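Local coordinates for protein VlsE1 (Borreliella burgdorferi, PDB 1L8W) that is a variable surface lipoprotein antigen of the Lyme disease spirochaete that probably serves immune evasion through antigenic switching, at residues Ala154-Ile159 and Ala249-Asp254; Thr78-Leu83 and Lys112-Leu117; Gly139-Asp144 and Gly299-Ala304; Ala212-Ala217 and Asp270-Ala275; Lys63-Thr68 and Gly314-Leu319. All coordinates share one frame; numbering follows the deposited sequence.

Interaction 1 of 5, residues Ala154-Ile159 and Ala249-Asp254; sequences ASVKGI and AAAIGD
Helix 153-170 and the short helix 247-252 come closest at Val156 and Ile252, whose CA atoms lie 6.6 Å apart, right where the second helix ends and Gly253 turns away with positive phi. The contact is apolar and rests mainly on these two residues, whose side chains lie askew to each other. Ile252 presents its long branch: CG1 is set anti to its own carbonyl carbon (chi1 -67°), and CD1 continues extended from it, alongside the first helix, to Lys157. Val156 meets this branch with the whole of its fork. Its CG2 lies 3.4 Å from Ile252 CG1, a tight approach for two carbons, while Val156 CB is 3.5 Å from the same CG1. The other methyl, Val156 CG1, reaches the residue before Ile252, 4.1 Å from Ala251 CB. Lys157 brings its CG to 4.3 Å from Ile252 CD1; its chain then curls so that NZ returns close to the same methyl, where it makes a weak hydrogen bond to Lys153 O. At the helix end Ile252 is backbone-bonded to Ala151, and Ala251 O accepts from the guanidinium NH1 of Arg279. Around the contact, Ile248 of helix 247-252 also packs on Val156, Leu278 of helix 269-281 meets Ala251, and Val150 in the loop before helix 153-170 touches Ile252.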
# COMPACT_ATOMS: atom_id res chain seq x y z
N ALA A 154 -6.18 -6.74 11.10
CA ALA A 154 -6.97 -5.53 11.24
C ALA A 154 -6.25 -4.33 10.62
O ALA A 154 -6.89 -3.41 10.11
CB ALA A 154 -7.27 -5.25 12.72
N SER A 155 -4.92 -4.34 10.68
CA SER A 155 -4.13 -3.27 10.09
C SER A 155 -4.13 -3.43 8.56
O SER A 155 -4.31 -2.45 7.83
CB SER A 155 -2.68 -3.32 10.61
OG SER A 155 -1.88 -2.32 10.02
N VAL A 156 -3.93 -4.66 8.10
CA VAL A 156 -3.91 -4.96 6.67
C VAL A 156 -5.22 -4.58 6.00
O VAL A 156 -5.25 -3.74 5.10
CB VAL A 156 -3.67 -6.47 6.39
CG1 VAL A 156 -3.65 -6.73 4.90
CG2 VAL A 156 -2.37 -6.93 7.01
N LYS A 157 -6.31 -5.19 6.45
CA LYS A 157 -7.63 -4.93 5.88
C LYS A 157 -8.08 -3.50 6.03
O LYS A 157 -8.74 -2.95 5.14
CB LYS A 157 -8.68 -5.86 6.49
CG LYS A 157 -8.54 -7.31 6.09
CD LYS A 157 -9.82 -8.07 6.38
CE LYS A 157 -10.14 -8.06 7.86
NZ LYS A 157 -9.01 -8.63 8.65
N GLY A 158 -7.73 -2.89 7.16
CA GLY A 158 -8.12 -1.51 7.39
C GLY A 158 -7.37 -0.56 6.47
O GLY A 158 -7.93 0.40 5.95
N ILE A 159 -6.09 -0.83 6.26
CA ILE A 159 -5.31 0.03 5.39
C ILE A 159 -5.87 -0.08 3.98
O ILE A 159 -6.02 0.93 3.28
CB ILE A 159 -3.81 -0.35 5.44
CG1 ILE A 159 -3.24 0.03 6.81
CG2 ILE A 159 -3.03 0.37 4.34
CD1 ILE A 159 -1.77 -0.30 6.97
N ALA A 249 -4.97 -11.23 1.39
CA ALA A 249 -4.79 -12.54 1.99
C ALA A 249 -3.32 -12.94 2.03
O ALA A 249 -2.86 -13.63 2.96
CB ALA A 249 -5.58 -13.58 1.21
N ALA A 250 -2.57 -12.50 1.02
CA ALA A 250 -1.15 -12.81 0.93
C ALA A 250 -0.35 -11.99 1.92
O ALA A 250 0.57 -12.52 2.56
CB ALA A 250 -0.63 -12.57 -0.51
N ALA A 251 -0.70 -10.72 2.07
CA ALA A 251 -0.00 -9.82 3.00
C ALA A 251 -0.15 -10.24 4.47
O ALA A 251 0.82 -10.23 5.22
CB ALA A 251 -0.50 -8.38 2.81
N ILE A 252 -1.36 -10.61 4.89
CA ILE A 252 -1.55 -11.06 6.27
C ILE A 252 -0.74 -12.34 6.48
O ILE A 252 -0.00 -12.46 7.46
CB ILE A 252 -3.04 -11.31 6.60
CG1 ILE A 252 -3.80 -9.99 6.57
CG2 ILE A 252 -3.16 -12.00 7.97
CD1 ILE A 252 -5.30 -10.11 6.73
N GLY A 253 -0.88 -13.29 5.56
CA GLY A 253 -0.12 -14.53 5.69
C GLY A 253 -0.69 -15.62 6.58
O GLY A 253 -1.76 -15.48 7.19
N ASP A 254 0.06 -16.72 6.65
CA ASP A 254 -0.31 -17.92 7.41
C ASP A 254 0.89 -18.43 8.22
O ASP A 254 2.04 -18.18 7.87
CB ASP A 254 -0.79 -18.98 6.41
CG ASP A 254 -1.06 -20.33 7.04
OD1 ASP A 254 -0.09 -21.03 7.41
OD2 ASP A 254 -2.25 -20.70 7.17

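Interaction 2 of 5, residues Thr78-Leu83 and Lys112-Leu117; sequences TDLNSL and KEVSEL
The shortest polar bond here, Ser82 OG to Thr78 O at 2.8 Å, lies within one segment, at the end of helix 59-80 beside Leu80 and Asn81, the two residues that meet Val114 and Ser115 of helix 106-131. It reaches the carbonyl at a C=O...O angle of 124°, tilted 27° from its plane, and ties the departing chain back to the last helical residues. Leu80 makes the apolar part of the contact. With CG anti to the backbone N (chi1 -176°), its CD2 methyl is carried onto Val114, 3.5 Å from CG1 and 3.8 Å from CB; the two side chains meet nearly perpendicularly, and the methyl pair is tight. The same CD2 lies 4.0 Å from Ser115 N. Asn81, the first residue to leave helical geometry, holds its amide beside Ser115, whose OG is 3.7 Å from Asn81 OD1 and equally far from Asn81 ND2, too long for a hydrogen bond. Leu80 is also packed against Ile111 and Leu118 of helix 106-131, and helix 294-333 contributes Leu328 to Leu80 and Val331 to Val114. Cohesion between the two segments therefore comes from buried methyl packing, whereas at the exposed margin the serine hydroxyl faces the end of the amide, between OD1 and ND2, with no hydrogen bond between Asn81 and Ser115.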
# COMPACT_ATOMS: atom_id res chain seq x y z
N THR A 78 -11.99 24.22 5.33
CA THR A 78 -12.33 25.42 6.10
C THR A 78 -12.23 26.66 5.19
O THR A 78 -13.16 27.47 5.13
CB THR A 78 -11.35 25.62 7.29
OG1 THR A 78 -11.42 24.49 8.17
CG2 THR A 78 -11.70 26.89 8.06
N ASP A 79 -11.12 26.78 4.47
CA ASP A 79 -10.91 27.92 3.58
C ASP A 79 -11.97 27.98 2.49
O ASP A 79 -12.31 29.05 2.00
CB ASP A 79 -9.52 27.86 2.95
CG ASP A 79 -8.40 27.84 3.99
OD1 ASP A 79 -8.63 28.31 5.13
OD2 ASP A 79 -7.29 27.35 3.66
N LEU A 80 -12.52 26.83 2.13
CA LEU A 80 -13.55 26.79 1.11
C LEU A 80 -14.88 27.30 1.65
O LEU A 80 -15.56 28.10 1.01
CB LEU A 80 -13.72 25.35 0.62
CG LEU A 80 -14.70 25.18 -0.53
CD1 LEU A 80 -14.15 25.89 -1.76
CD2 LEU A 80 -14.92 23.70 -0.82
N ASN A 81 -15.24 26.84 2.84
CA ASN A 81 -16.48 27.24 3.48
C ASN A 81 -16.38 28.61 4.13
O ASN A 81 -17.25 28.99 4.92
CB ASN A 81 -16.88 26.23 4.54
CG ASN A 81 -17.16 24.87 3.96
OD1 ASN A 81 -18.06 24.71 3.12
ND2 ASN A 81 -16.40 23.87 4.39
N SER A 82 -15.33 29.35 3.81
CA SER A 82 -15.15 30.67 4.38
C SER A 82 -14.89 31.69 3.28
O SER A 82 -13.98 32.51 3.37
CB SER A 82 -13.99 30.66 5.37
OG SER A 82 -12.79 30.26 4.74
N LEU A 83 -15.71 31.63 2.23
CA LEU A 83 -15.58 32.55 1.11
C LEU A 83 -16.67 33.63 1.18
O LEU A 83 -16.40 34.81 0.95
CB LEU A 83 -15.68 31.79 -0.22
CG LEU A 83 -14.64 30.70 -0.50
CD1 LEU A 83 -15.00 29.96 -1.78
CD2 LEU A 83 -13.25 31.33 -0.63
N LYS A 112 -20.87 23.20 -1.98
CA LYS A 112 -21.43 22.11 -1.20
C LYS A 112 -20.88 20.77 -1.69
O LYS A 112 -20.46 19.93 -0.89
CB LYS A 112 -22.96 22.10 -1.32
CG LYS A 112 -23.66 21.09 -0.43
CD LYS A 112 -25.16 21.08 -0.70
CE LYS A 112 -25.89 20.16 0.27
NZ LYS A 112 -25.70 20.60 1.68
N GLU A 113 -20.88 20.59 -3.01
CA GLU A 113 -20.38 19.36 -3.61
C GLU A 113 -18.89 19.13 -3.34
O GLU A 113 -18.47 18.01 -3.04
CB GLU A 113 -20.64 19.38 -5.12
CG GLU A 113 -20.16 20.64 -5.82
CD GLU A 113 -20.28 20.56 -7.33
OE1 GLU A 113 -21.40 20.29 -7.82
OE2 GLU A 113 -19.26 20.78 -8.02
N VAL A 114 -18.10 20.18 -3.46
CA VAL A 114 -16.67 20.09 -3.22
C VAL A 114 -16.42 19.84 -1.74
O VAL A 114 -15.50 19.11 -1.36
CB VAL A 114 -15.96 21.39 -3.66
CG1 VAL A 114 -14.48 21.34 -3.30
CG2 VAL A 114 -16.12 21.58 -5.15
N SER A 115 -17.26 20.44 -0.90
CA SER A 115 -17.15 20.28 0.54
C SER A 115 -17.43 18.83 0.93
O SER A 115 -16.74 18.25 1.76
CB SER A 115 -18.14 21.21 1.25
OG SER A 115 -18.09 21.03 2.66
N GLU A 116 -18.46 18.25 0.31
CA GLU A 116 -18.84 16.87 0.59
C GLU A 116 -17.71 15.95 0.16
O GLU A 116 -17.41 14.95 0.81
CB GLU A 116 -20.12 16.51 -0.17
CG GLU A 116 -21.06 15.57 0.57
CD GLU A 116 -22.31 16.29 1.08
OE1 GLU A 116 -22.98 16.96 0.27
OE2 GLU A 116 -22.63 16.16 2.29
N LEU A 117 -17.09 16.30 -0.97
CA LEU A 117 -15.98 15.55 -1.52
C LEU A 117 -14.87 15.56 -0.48
O LEU A 117 -14.37 14.51 -0.07
CB LEU A 117 -15.51 16.21 -2.83
CG LEU A 117 -14.53 15.54 -3.81
CD1 LEU A 117 -13.28 16.39 -3.91
CD2 LEU A 117 -14.20 14.12 -3.38

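Interaction 3 of 5, residues Gly139-Asp144 and Gly299-Ala304; sequences GEVVAD and GAIKGA
Val141 and Ile301 point at each other across the contact, but their side chains run past one another in opposite directions instead of meeting end on. Each turns a CG2 methyl to the other; the modelled gap between those methyls is implausibly short, so only the identity of the touching groups can be trusted. In Ile301, CG1 is anti to the backbone N (chi1 -180°), which places CG2 in the slot between N and carbonyl carbon. Val141 directs CG1 in the same sense relative to its own backbone, with CG2 on the flank nearer the helix. Val141 belongs to strand 141-142, one half of a two-stranded parallel sheet with strand 287-288; Val142 is hydrogen-bonded there to Phe287 and Val289, and Phe287 also touches Ile301. The sheet is thus packed against the long helix 294-333, which is kinked close to Gly299. Beside the methyl pair the backbones draw together: with no side chain on Gly139, its CA lies 4.3 Å from Lys302 CA. Lys302 passes the loop with its chain root, CG being 4.0 Å from Gly139 O. From there the side chain extends away, and NZ forms salt bridges with Glu306 and Asp56.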
# COMPACT_ATOMS: atom_id res chain seq x y z
N GLY A 139 10.38 -2.00 5.78
CA GLY A 139 11.11 -3.12 5.24
C GLY A 139 11.80 -3.96 6.30
O GLY A 139 13.00 -4.22 6.21
N GLU A 140 11.04 -4.35 7.32
CA GLU A 140 11.56 -5.17 8.40
C GLU A 140 11.88 -6.55 7.86
O GLU A 140 11.04 -7.17 7.22
CB GLU A 140 10.52 -5.30 9.52
CG GLU A 140 10.80 -4.44 10.72
CD GLU A 140 12.14 -4.77 11.35
OE1 GLU A 140 12.27 -5.88 11.91
OE2 GLU A 140 13.06 -3.92 11.29
N VAL A 141 13.10 -7.02 8.11
CA VAL A 141 13.55 -8.33 7.65
C VAL A 141 13.98 -9.20 8.82
O VAL A 141 14.84 -8.81 9.60
CB VAL A 141 14.76 -8.19 6.71
CG1 VAL A 141 15.27 -9.57 6.30
CG2 VAL A 141 14.38 -7.34 5.49
N VAL A 142 13.39 -10.39 8.94
CA VAL A 142 13.74 -11.32 10.02
C VAL A 142 14.31 -12.64 9.50
O VAL A 142 13.83 -13.19 8.51
CB VAL A 142 12.51 -11.63 10.92
CG1 VAL A 142 12.01 -10.36 11.57
CG2 VAL A 142 11.41 -12.28 10.12
N ALA A 143 15.34 -13.13 10.18
CA ALA A 143 16.00 -14.38 9.82
C ALA A 143 15.80 -15.43 10.92
O ALA A 143 15.94 -16.63 10.67
CB ALA A 143 17.48 -14.13 9.61
N ASP A 144 15.47 -14.96 12.13
CA ASP A 144 15.22 -15.85 13.27
C ASP A 144 13.81 -16.42 13.19
O ASP A 144 12.83 -15.68 13.12
CB ASP A 144 15.38 -15.09 14.59
CG ASP A 144 16.82 -14.77 14.92
OD1 ASP A 144 17.67 -15.67 14.80
OD2 ASP A 144 17.09 -13.61 15.31
N GLY A 299 18.85 -5.93 1.95
CA GLY A 299 18.83 -4.75 1.10
C GLY A 299 17.81 -4.79 -0.01
O GLY A 299 17.11 -3.81 -0.26
N ALA A 300 17.70 -5.93 -0.67
CA ALA A 300 16.77 -6.10 -1.78
C ALA A 300 15.30 -6.07 -1.35
O ALA A 300 14.49 -5.40 -1.97
CB ALA A 300 17.06 -7.40 -2.51
N ILE A 301 14.95 -6.81 -0.31
CA ILE A 301 13.56 -6.80 0.11
C ILE A 301 13.17 -5.45 0.72
O ILE A 301 12.05 -4.97 0.55
CB ILE A 301 13.26 -7.93 1.12
CG1 ILE A 301 11.78 -7.87 1.51
CG2 ILE A 301 14.12 -7.77 2.35
CD1 ILE A 301 10.83 -7.85 0.30
N LYS A 302 14.11 -4.85 1.43
CA LYS A 302 13.91 -3.55 2.05
C LYS A 302 13.65 -2.51 0.95
O LYS A 302 12.75 -1.68 1.07
CB LYS A 302 15.17 -3.19 2.85
CG LYS A 302 15.09 -1.93 3.67
CD LYS A 302 16.40 -1.69 4.42
CE LYS A 302 16.40 -0.34 5.15
NZ LYS A 302 16.31 0.82 4.20
N GLY A 303 14.43 -2.58 -0.12
CA GLY A 303 14.26 -1.63 -1.21
C GLY A 303 12.91 -1.77 -1.87
O GLY A 303 12.30 -0.78 -2.28
N ALA A 304 12.43 -3.01 -1.96
CA ALA A 304 11.15 -3.31 -2.60
C ALA A 304 9.97 -2.81 -1.79
O ALA A 304 9.07 -2.15 -2.32
CB ALA A 304 11.02 -4.82 -2.83

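Interaction 4 of 5, residues Ala212-Ala217 and Asp270-Ala275; sequences AGAVSA and DQIAAA
Behind Ala214 and Val215, which meet Ile272 and Ala273, the flat peptide carbonyl of Gly213 is gripped twice on one face: its O accepts from Ser216 OG at 2.6 Å and from Ala217 N at 2.9 Å. The serine hydroxyl comes in well bent, with a C=O...O angle of 115°; together the two bonds close the last turn of helix 205-216. Across the contact the partners are small and apolar. Ala214 CB lies 3.6 Å from Ile272 CG2. In that isoleucine CG1 lies anti to the carbonyl carbon (chi1 -64°), which leaves CG2 anti to the backbone N and facing Ala214; the long branch passes to one side of the alanine methyl, its CD1 coming back beside Ala214 CB. Ala273 CB rests on Val215, 4.0 Å from its CA and equally far from its CG2, so the methyl touches both main chain and side chain. Such short side chains let the backbones approach closely: Val215 CA and Ala273 CA are 4.8 Å apart. Further out, Ile223 of helix 220-230 and Val218 in the loop also pack on Ala273, Ile276 meets Val215, and Val215 O accepts a hydrogen bond from Lys311 NZ of helix 294-333. The axes pass 8.1 Å apart at a crossing angle of -113°, a steep crossing of two helices through an alanine-rich interface in the buried interior of this largely helical protein.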
# COMPACT_ATOMS: atom_id res chain seq x y z
N ALA A 212 11.60 -7.23 -5.55
CA ALA A 212 11.95 -5.91 -6.06
C ALA A 212 11.58 -5.80 -7.55
O ALA A 212 11.12 -4.76 -8.01
CB ALA A 212 13.43 -5.64 -5.85
N GLY A 213 11.79 -6.88 -8.31
CA GLY A 213 11.48 -6.88 -9.73
C GLY A 213 10.00 -6.66 -9.98
O GLY A 213 9.61 -5.88 -10.85
N ALA A 214 9.17 -7.35 -9.20
CA ALA A 214 7.72 -7.24 -9.30
C ALA A 214 7.31 -5.79 -9.07
O ALA A 214 6.46 -5.25 -9.79
CB ALA A 214 7.06 -8.16 -8.25
N VAL A 215 7.90 -5.16 -8.06
CA VAL A 215 7.61 -3.77 -7.73
C VAL A 215 8.13 -2.83 -8.82
O VAL A 215 7.49 -1.82 -9.14
CB VAL A 215 8.26 -3.38 -6.37
CG1 VAL A 215 8.17 -1.86 -6.14
CG2 VAL A 215 7.57 -4.12 -5.24
N SER A 216 9.27 -3.16 -9.42
CA SER A 216 9.82 -2.29 -10.46
C SER A 216 8.99 -2.33 -11.73
O SER A 216 8.89 -1.32 -12.43
CB SER A 216 11.26 -2.70 -10.80
OG SER A 216 11.30 -3.95 -11.46
N ALA A 217 8.40 -3.49 -12.00
CA ALA A 217 7.59 -3.73 -13.19
C ALA A 217 6.19 -3.11 -13.22
O ALA A 217 5.45 -3.31 -14.19
CB ALA A 217 7.48 -5.23 -13.43
N ASP A 270 1.53 -6.83 -10.38
CA ASP A 270 0.81 -5.80 -9.64
C ASP A 270 0.21 -6.34 -8.34
O ASP A 270 0.06 -5.59 -7.37
CB ASP A 270 -0.24 -5.14 -10.54
CG ASP A 270 -1.20 -6.14 -11.15
OD1 ASP A 270 -0.91 -7.36 -11.10
OD2 ASP A 270 -2.25 -5.69 -11.69
N GLN A 271 -0.11 -7.63 -8.32
CA GLN A 271 -0.67 -8.30 -7.14
C GLN A 271 0.44 -8.55 -6.12
O GLN A 271 0.26 -8.36 -4.91
CB GLN A 271 -1.28 -9.64 -7.54
CG GLN A 271 -2.34 -9.56 -8.63
CD GLN A 271 -3.50 -8.67 -8.23
OE1 GLN A 271 -4.06 -8.82 -7.15
NE2 GLN A 271 -3.87 -7.76 -9.12
N ILE A 272 1.59 -8.99 -6.61
CA ILE A 272 2.74 -9.23 -5.75
C ILE A 272 3.17 -7.90 -5.13
O ILE A 272 3.34 -7.80 -3.92
CB ILE A 272 3.91 -9.81 -6.55
CG1 ILE A 272 3.50 -11.17 -7.11
CG2 ILE A 272 5.14 -9.89 -5.68
CD1 ILE A 272 4.52 -11.80 -8.03
N ALA A 273 3.33 -6.88 -5.97
CA ALA A 273 3.72 -5.55 -5.52
C ALA A 273 2.73 -4.99 -4.49
O ALA A 273 3.11 -4.23 -3.58
CB ALA A 273 3.84 -4.61 -6.71
N ALA A 274 1.46 -5.37 -4.62
CA ALA A 274 0.41 -4.95 -3.70
C ALA A 274 0.54 -5.69 -2.36
O ALA A 274 0.36 -5.09 -1.29
CB ALA A 274 -0.97 -5.21 -4.29
N ALA A 275 0.82 -6.99 -2.43
CA ALA A 275 0.97 -7.81 -1.22
C ALA A 275 2.14 -7.26 -0.43
O ALA A 275 2.12 -7.19 0.80
CB ALA A 275 1.24 -9.27 -1.59

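Interaction 5 of 5, residues Lys63-Thr68 and Gly314-Leu319; sequences KTYFTT and GAITGL
Tyr65 reaches across from helix 59-80 to Thr317 of helix 294-333, two nearly parallel members of the elongated helical bundle, whose short segments run at 6° to each other with axes 12.2 Å apart. Tyr65 OH and Thr317 OG1 share a hydrogen bond of 2.6 Å, in which either may be donor; OG1 sits at the edge of the ring, in its plane. Ile316 CG2 touches the same phenol oxygen, 3.7 Å from Tyr65 OH. Beside this, Phe66 completes the contact, CE1 lying 4.4 Å from Ile316 CD1. Tyr65 bridges so wide a gap because its CG is anti to the backbone N (chi1 167°), sending the ring straight out from its helix. Tyr65 CD2 lies 3.7 Å above one face of Phe66, offset to the rim, while Phe66 CE1 lies at the edge of the Tyr65 ring, in its plane. In the next shell, Ile166 packs on both Phe66 and Ile316, Leu224 meets Ile316, and Leu313 O is a further partner of Thr317 OG1. Behind Tyr65, Thr64 O takes two bonds from opposite faces, one from Thr68 N and one from Thr68 OG1, 2.7 Å from Thr64 O and 39° out of the carbonyl plane.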
# COMPACT_ATOMS: atom_id res chain seq x y z
N LYS A 63 1.53 6.39 9.00
CA LYS A 63 0.45 6.99 9.77
C LYS A 63 0.60 8.50 9.67
O LYS A 63 -0.38 9.22 9.43
CB LYS A 63 0.53 6.54 11.23
CG LYS A 63 -0.66 6.95 12.09
CD LYS A 63 -0.44 6.51 13.53
CE LYS A 63 -1.63 6.83 14.41
NZ LYS A 63 -2.81 6.03 14.03
N THR A 64 1.83 8.97 9.84
CA THR A 64 2.13 10.40 9.77
C THR A 64 1.68 10.98 8.43
O THR A 64 1.11 12.08 8.37
CB THR A 64 3.64 10.64 9.96
OG1 THR A 64 4.04 10.16 11.25
CG2 THR A 64 3.99 12.13 9.85
N TYR A 65 1.94 10.23 7.36
CA TYR A 65 1.54 10.65 6.02
C TYR A 65 0.04 10.90 5.96
O TYR A 65 -0.40 11.97 5.53
CB TYR A 65 1.92 9.58 4.99
CG TYR A 65 1.26 9.79 3.64
CD1 TYR A 65 1.78 10.71 2.71
CD2 TYR A 65 0.08 9.13 3.32
CE1 TYR A 65 1.12 10.95 1.50
CE2 TYR A 65 -0.59 9.36 2.11
CZ TYR A 65 -0.06 10.27 1.21
OH TYR A 65 -0.75 10.51 0.04
N PHE A 66 -0.76 9.93 6.39
CA PHE A 66 -2.22 10.10 6.37
C PHE A 66 -2.70 11.24 7.26
O PHE A 66 -3.54 12.03 6.85
CB PHE A 66 -2.93 8.79 6.76
CG PHE A 66 -2.84 7.70 5.71
CD1 PHE A 66 -3.26 7.94 4.41
CD2 PHE A 66 -2.36 6.44 6.05
CE1 PHE A 66 -3.20 6.91 3.44
CE2 PHE A 66 -2.30 5.42 5.10
CZ PHE A 66 -2.71 5.65 3.79
N THR A 67 -2.17 11.34 8.48
CA THR A 67 -2.57 12.41 9.40
C THR A 67 -2.30 13.76 8.74
O THR A 67 -3.16 14.65 8.74
CB THR A 67 -1.80 12.35 10.73
OG1 THR A 67 -1.82 11.02 11.26
CG2 THR A 67 -2.45 13.31 11.77
N THR A 68 -1.10 13.91 8.18
CA THR A 68 -0.71 15.14 7.51
C THR A 68 -1.66 15.45 6.35
O THR A 68 -2.01 16.60 6.13
CB THR A 68 0.75 15.05 6.98
OG1 THR A 68 1.64 14.72 8.06
CG2 THR A 68 1.19 16.38 6.36
N GLY A 314 2.44 7.85 -3.20
CA GLY A 314 2.61 8.92 -4.16
C GLY A 314 1.41 8.96 -5.09
O GLY A 314 0.94 10.04 -5.46
N ALA A 315 0.90 7.79 -5.47
CA ALA A 315 -0.26 7.75 -6.36
C ALA A 315 -1.51 8.28 -5.63
O ALA A 315 -2.36 8.94 -6.24
CB ALA A 315 -0.49 6.31 -6.86
N ILE A 316 -1.61 8.00 -4.34
CA ILE A 316 -2.74 8.47 -3.55
C ILE A 316 -2.66 9.99 -3.53
O ILE A 316 -3.67 10.68 -3.69
CB ILE A 316 -2.70 7.91 -2.10
CG1 ILE A 316 -3.02 6.41 -2.12
CG2 ILE A 316 -3.69 8.65 -1.22
CD1 ILE A 316 -2.96 5.75 -0.75
N THR A 317 -1.45 10.50 -3.36
CA THR A 317 -1.22 11.94 -3.35
C THR A 317 -1.64 12.56 -4.69
O THR A 317 -2.29 13.60 -4.73
CB THR A 317 0.27 12.24 -3.09
OG1 THR A 317 0.60 11.82 -1.76
CG2 THR A 317 0.57 13.73 -3.23
N GLY A 318 -1.27 11.90 -5.79
CA GLY A 318 -1.64 12.42 -7.10
C GLY A 318 -3.14 12.37 -7.32
O GLY A 318 -3.73 13.33 -7.83
N LEU A 319 -3.76 11.26 -6.94
CA LEU A 319 -5.20 11.07 -7.08
C LEU A 319 -5.95 12.14 -6.29
O LEU A 319 -6.80 12.85 -6.83
CB LEU A 319 -5.59 9.69 -6.57
CG LEU A 319 -7.09 9.41 -6.61
CD1 LEU A 319 -7.53 9.26 -8.07
CD2 LEU A 319 -7.42 8.14 -5.82

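The five contacts are strung along one elongated helical chain, with no ligand among them. Interaction 4 joins interactions 1 and 3, which do not touch each other (nearest atoms about 11 Å): it meets interaction 1 where Ala251 CB lies 3.5 Å from Ala275 O, and interaction 3 where Ala304 CB lies 3.5 Å from Ala212 CA. Helix 294-333 serves both interaction 3 and interaction 5, whose centres are 23 Å apart, and helix 59-80 is common to interactions 5 and 2, whose centres are 20 Å apart. Interactions 2 and 3 are the most distant pair, 43 Å between centres. Interaction 5 closes the longest loop, inside which the other four are all nested.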